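Local structure of uncharacterized protein BF1531 (Bacteroides fragilis, 3SLR) at residues T352-P357 / L370-T375; A174-K179 / P204-R209. The protein is of unknown function, but its N-terminal part, with FkbH-like and phosphatase domains, binds magnesium and may hydrolyse ester bonds. All blocks are in the same frame, centred on the assembly; numbering follows the deposited sequence.

The two contacts lie on different domains, their centres about 14 Å apart, and follow one another along the chain. Contact 2 (174-179 with 204-209) is helix packing in the FkbH-type N-terminal domain, away from the magnesium site. Contact 1 (352-357 with 370-375) joins loops before and after helix 363-368 beside the phosphatase-domain sheet; the side chain of Pro354 is about 14 Å from a bound magnesium ion and about 11 Å from the side chain of its ligand Asp336. The contacts meet where Asn371 ND2 packs at 3.3 Å from Arg209 NE, so the loop after helix 363-368 touches helix 203-217 across the domain boundary.

Contact 1 of 2, residues T352-P357 / L370-T375; sequences TVPELP and LNLFET
Pro354 meets two leucines without a single hydrogen bond passing between segments 352-357 and 370-375, neither of which is regular helix or strand. The pyrrolidine CB lies 3.6 Å from Leu370 CD1, which also approaches its CG. Leu372 reaches that second ring atom with one methyl, its CD1 4.1 Å from Pro354 CG. The other methyl, Leu372 CD2, sits 4.0 Å from Thr352 CG2. That threonine methyl is anti to the backbone N, and chi1 of -62° leaves OG1 beside the backbone N, where it bonds to Lys222. The residue is thus split, apolar toward the leucine and polar toward the lysine.

Behind Pro354 stand Val332 and Leu334 of strand 331-334 and Tyr366 of helix 363-368, so the proline links the edge strand of the four-stranded parallel sheet to the loop leaving that helix. That loop contains a type I beta turn from Asn371 to Glu374. A nearly straight bond spans it, Asn371 ND2 to Glu374 OE1, 3.0 Å and 170°: the acceptor lies in the amide plane, and the nitrogen comes from the anti side, 20° out of the carboxylate plane. Asp212 OD2 takes a further bond from the same nitrogen. The chemistry implies that the contact between the two segments is apolar, while polar groups fix the turn and tie it to helix 203-217.

Contact 2 of 2, residues A174-K179 / P204-R209; sequences AGISAK and PIISSR
One face of the Arg209 guanidinium carries Ile176 CG1, 3.5 Å above the plane and nearer NH1 than the centre of the group. It is an aliphatic branch laid over a flat cation, at the crossing of two helices of the FkbH N-terminal domain, a member of the SGNH hydrolase clan. The helices, 173-180 and 203-217, run roughly antiparallel: segments 174-179 and 204-209 cross at 145°, with axes 11.5 Å apart, a wide separation bridged by side chains. Ile176 does most of the bridging, since it alone of segment 174-179 touches segment 204-209.

Arg209 is bent at chi2 and chi3 (-71° and -60°), which folds its chain back so that the guanidinium and the aliphatic stem both follow Ile176. The isoleucine's CD1 rests 3.7 Å from Arg209 CG and lies near CZ as well. With CG2 trans to the backbone N, this second branch is turned to Ile205, whose CG2 it meets at 3.7 Å; the two side chains pass alongside, pointing oppositely. Ile206 comes in at a slant and completes the group with its CD1, 4.1 Å from Ile176 CD1. Ile176 thus packs against three residues of helix 203-217, and no hydrogen bond passes between the segments.

Further packing extends this apolar patch: Ile205 touches Phe184 and Ile206 touches Met185, both on helix 182-185, while Ile206 also reaches Leu36 of helix 34-46. At the end of segment 174-179, Lys179 forms a salt bridge with Glu365 of helix 363-368, joining the two domains. Within helix 203-217 the backbone bond Arg209 N to Ile205 O, 3.1 Å long, holds these two Ile176 partners one turn apart.

Contact 1 of 2, residues T352-P357 / L370-T375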
loop_
_atom_site.group_PDB
_atom_site.type_symbol
_atom_site.label_atom_id
_atom_site.label_comp_id
_atom_site.label_asym_id
_atom_site.label_seq_id
_atom_site.Cartn_x
_atom_site.Cartn_y
_atom_site.Cartn_z
ATOM N N THR A 352 15.276 -2.595 2.232
ATOM C CA THR A 352 14.577 -1.850 1.193
ATOM C C THR A 352 15.092 -0.413 1.188
ATOM O O THR A 352 15.103 0.249 2.215
ATOM C CB THR A 352 13.055 -1.902 1.415
ATOM O OG1 THR A 352 12.632 -3.271 1.324
ATOM C CG2 THR A 352 12.309 -1.053 0.372
ATOM N N VAL A 353 15.557 0.037 0.028
ATOM C CA VAL A 353 16.153 1.360 -0.098
ATOM C C VAL A 353 15.429 2.165 -1.181
ATOM O O VAL A 353 15.806 2.126 -2.353
ATOM C CB VAL A 353 17.650 1.266 -0.449
ATOM C CG1 VAL A 353 18.288 2.645 -0.382
ATOM C CG2 VAL A 353 18.372 0.291 0.501
ATOM N N PRO A 354 14.375 2.888 -0.790
ATOM C CA PRO A 354 13.584 3.632 -1.777
ATOM C C PRO A 354 14.408 4.651 -2.550
ATOM O O PRO A 354 15.277 5.314 -1.980
ATOM C CB PRO A 354 12.528 4.323 -0.920
ATOM C CG PRO A 354 12.310 3.362 0.196
ATOM C CD PRO A 354 13.711 2.849 0.521
ATOM N N GLU A 355 14.125 4.756 -3.842
ATOM C CA GLU A 355 14.808 5.698 -4.720
ATOM C C GLU A 355 14.155 7.072 -4.571
ATOM O O GLU A 355 13.375 7.499 -5.426
ATOM C CB GLU A 355 14.729 5.203 -6.169
ATOM C CG GLU A 355 15.456 6.054 -7.197
ATOM C CD GLU A 355 16.955 6.113 -6.954
ATOM O OE1 GLU A 355 17.512 5.164 -6.375
ATOM O OE2 GLU A 355 17.579 7.116 -7.342
ATOM N N LEU A 356 14.462 7.752 -3.470
ATOM C CA LEU A 356 13.888 9.069 -3.206
ATOM C C LEU A 356 14.172 10.029 -4.354
ATOM O O LEU A 356 15.279 10.042 -4.901
ATOM C CB LEU A 356 14.469 9.657 -1.923
ATOM C CG LEU A 356 14.027 9.077 -0.580
ATOM C CD1 LEU A 356 14.844 9.709 0.533
ATOM C CD2 LEU A 356 12.543 9.315 -0.346
ATOM N N PRO A 357 13.171 10.845 -4.723
ATOM C CA PRO A 357 13.380 11.875 -5.743
ATOM C C PRO A 357 14.296 12.964 -5.199
ATOM O O PRO A 357 14.494 13.052 -3.990
ATOM C CB PRO A 357 11.970 12.435 -5.960
ATOM C CG PRO A 357 11.286 12.235 -4.634
ATOM C CD PRO A 357 11.818 10.901 -4.138
ATOM N N LEU A 370 4.878 3.459 -2.750
ATOM C CA LEU A 370 5.559 2.212 -2.412
ATOM C C LEU A 370 4.841 1.349 -1.359
ATOM O O LEU A 370 5.148 0.156 -1.216
ATOM C CB LEU A 370 6.979 2.528 -1.930
ATOM C CG LEU A 370 7.846 3.366 -2.875
ATOM C CD1 LEU A 370 9.226 3.614 -2.255
ATOM C CD2 LEU A 370 7.978 2.705 -4.227
ATOM N N ASN A 371 3.911 1.947 -0.618
ATOM C CA ASN A 371 3.189 1.251 0.455
ATOM C C ASN A 371 4.128 0.413 1.320
ATOM O O ASN A 371 3.993 -0.800 1.409
ATOM C CB ASN A 371 2.099 0.353 -0.134
ATOM C CG ASN A 371 1.110 -0.126 0.916
ATOM O OD1 ASN A 371 0.632 0.657 1.733
ATOM N ND2 ASN A 371 0.806 -1.424 0.900
ATOM N N LEU A 372 5.084 1.069 1.965
ATOM C CA LEU A 372 6.176 0.357 2.622
ATOM C C LEU A 372 5.755 -0.395 3.883
ATOM O O LEU A 372 6.403 -1.373 4.282
ATOM C CB LEU A 372 7.283 1.352 2.992
ATOM C CG LEU A 372 8.012 2.009 1.815
ATOM C CD1 LEU A 372 8.709 3.293 2.256
ATOM C CD2 LEU A 372 8.991 1.062 1.185
ATOM N N PHE A 373 4.695 0.076 4.526
ATOM C CA PHE A 373 4.359 -0.397 5.861
ATOM C C PHE A 373 3.009 -1.091 6.004
ATOM O O PHE A 373 2.353 -0.986 7.046
ATOM C CB PHE A 373 4.533 0.742 6.878
ATOM C CG PHE A 373 5.964 1.169 7.044
ATOM C CD1 PHE A 373 6.835 0.425 7.823
ATOM C CD2 PHE A 373 6.451 2.282 6.383
ATOM C CE1 PHE A 373 8.167 0.796 7.965
ATOM C CE2 PHE A 373 7.782 2.671 6.526
ATOM C CZ PHE A 373 8.637 1.937 7.315
ATOM N N GLU A 374 2.608 -1.823 4.966
ATOM C CA GLU A 374 1.477 -2.728 5.078
ATOM C C GLU A 374 1.674 -3.591 6.298
ATOM O O GLU A 374 2.797 -3.993 6.604
ATOM C CB GLU A 374 1.387 -3.645 3.857
ATOM C CG GLU A 374 0.083 -4.422 3.785
ATOM C CD GLU A 374 -1.124 -3.492 3.634
ATOM O OE1 GLU A 374 -1.186 -2.731 2.644
ATOM O OE2 GLU A 374 -2.010 -3.515 4.511
ATOM N N THR A 375 0.588 -3.895 6.993
ATOM C CA THR A 375 0.699 -4.767 8.153
ATOM C C THR A 375 -0.532 -5.660 8.264
ATOM O O THR A 375 -1.489 -5.501 7.503
ATOM C CB THR A 375 0.938 -3.956 9.441
ATOM O OG1 THR A 375 1.272 -4.842 10.517
ATOM C CG2 THR A 375 -0.286 -3.131 9.803
#

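Contact 2 of 2, residues A174-K179 / P204-R209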
loop_
_atom_site.group_PDB
_atom_site.type_symbol
_atom_site.label_atom_id
_atom_site.label_comp_id
_atom_site.label_asym_id
_atom_site.label_seq_id
_atom_site.Cartn_x
_atom_site.Cartn_y
_atom_site.Cartn_z
ATOM N N ALA A 174 -9.648 2.566 -3.442
ATOM C CA ALA A 174 -10.173 3.931 -3.417
ATOM C C ALA A 174 -9.076 4.950 -3.101
ATOM O O ALA A 174 -8.941 5.963 -3.794
ATOM C CB ALA A 174 -11.329 4.054 -2.415
ATOM N N GLY A 175 -8.284 4.675 -2.067
ATOM C CA GLY A 175 -7.215 5.581 -1.675
ATOM C C GLY A 175 -6.104 5.614 -2.715
ATOM O O GLY A 175 -5.504 6.659 -2.971
ATOM N N ILE A 176 -5.803 4.450 -3.285
ATOM C CA ILE A 176 -4.821 4.357 -4.357
ATOM C C ILE A 176 -5.264 5.243 -5.527
ATOM O O ILE A 176 -4.497 6.066 -6.037
ATOM C CB ILE A 176 -4.679 2.883 -4.834
ATOM C CG1 ILE A 176 -4.133 2.017 -3.699
ATOM C CG2 ILE A 176 -3.792 2.787 -6.079
ATOM C CD1 ILE A 176 -4.320 0.523 -3.931
ATOM N N SER A 177 -6.508 5.059 -5.955
ATOM C CA SER A 177 -7.045 5.780 -7.101
ATOM C C SER A 177 -7.158 7.287 -6.844
ATOM O O SER A 177 -7.028 8.092 -7.772
ATOM C CB SER A 177 -8.408 5.204 -7.493
ATOM O OG SER A 177 -8.293 3.857 -7.922
ATOM N N ALA A 178 -7.418 7.668 -5.594
ATOM C CA ALA A 178 -7.504 9.100 -5.252
ATOM C C ALA A 178 -6.198 9.815 -5.599
ATOM O O ALA A 178 -6.207 10.974 -5.978
ATOM C CB ALA A 178 -7.852 9.312 -3.783
ATOM N N LYS A 179 -5.070 9.129 -5.461
ATOM C CA LYS A 179 -3.783 9.736 -5.804
ATOM C C LYS A 179 -3.560 9.832 -7.314
ATOM O O LYS A 179 -3.265 10.898 -7.836
ATOM C CB LYS A 179 -2.623 8.950 -5.157
ATOM C CG LYS A 179 -1.239 9.458 -5.571
ATOM C CD LYS A 179 -0.112 8.783 -4.783
ATOM C CE LYS A 179 1.243 8.985 -5.475
ATOM N NZ LYS A 179 1.640 10.405 -5.596
ATOM N N PRO A 204 0.187 -3.159 -12.385
ATOM C CA PRO A 204 1.245 -3.504 -11.422
ATOM C C PRO A 204 1.087 -2.796 -10.080
ATOM O O PRO A 204 1.597 -3.285 -9.076
ATOM C CB PRO A 204 2.527 -3.005 -12.093
ATOM C CG PRO A 204 2.173 -2.664 -13.477
ATOM C CD PRO A 204 0.707 -2.440 -13.559
ATOM N N ILE A 205 0.427 -1.638 -10.063
ATOM C CA ILE A 205 0.152 -0.972 -8.801
ATOM C C ILE A 205 -0.799 -1.815 -7.962
ATOM O O ILE A 205 -0.563 -2.039 -6.783
ATOM C CB ILE A 205 -0.458 0.431 -9.004
ATOM C CG1 ILE A 205 0.576 1.356 -9.658
ATOM C CG2 ILE A 205 -0.943 0.979 -7.675
ATOM C CD1 ILE A 205 0.004 2.691 -10.162
ATOM N N ILE A 206 -1.866 -2.300 -8.579
ATOM C CA ILE A 206 -2.832 -3.111 -7.856
ATOM C C ILE A 206 -2.259 -4.483 -7.444
ATOM O O ILE A 206 -2.511 -4.949 -6.333
ATOM C CB ILE A 206 -4.155 -3.271 -8.647
ATOM C CG1 ILE A 206 -4.798 -1.902 -8.894
ATOM C CG2 ILE A 206 -5.108 -4.204 -7.909
ATOM C CD1 ILE A 206 -4.678 -0.952 -7.723
ATOM N N SER A 207 -1.479 -5.122 -8.308
ATOM C CA SER A 207 -0.896 -6.406 -7.927
ATOM C C SER A 207 0.053 -6.232 -6.744
ATOM O O SER A 207 0.074 -7.053 -5.827
ATOM C CB SER A 207 -0.197 -7.112 -9.107
ATOM O OG SER A 207 0.803 -6.306 -9.710
ATOM N N SER A 208 0.831 -5.158 -6.758
ATOM C CA SER A 208 1.794 -4.941 -5.687
ATOM C C SER A 208 1.056 -4.734 -4.364
ATOM O O SER A 208 1.412 -5.316 -3.349
ATOM C CB SER A 208 2.715 -3.762 -6.016
ATOM O OG SER A 208 3.697 -3.601 -5.009
ATOM N N ARG A 209 0.018 -3.911 -4.387
ATOM C CA ARG A 209 -0.780 -3.639 -3.191
ATOM C C ARG A 209 -1.563 -4.858 -2.708
ATOM O O ARG A 209 -1.898 -4.962 -1.523
ATOM C CB ARG A 209 -1.738 -2.469 -3.449
ATOM C CG ARG A 209 -1.032 -1.113 -3.599
ATOM C CD ARG A 209 -0.463 -0.622 -2.276
ATOM N NE ARG A 209 -1.521 -0.468 -1.280
ATOM C CZ ARG A 209 -2.025 0.696 -0.876
ATOM N NH1 ARG A 209 -1.552 1.848 -1.358
ATOM N NH2 ARG A 209 -3.001 0.708 0.029
#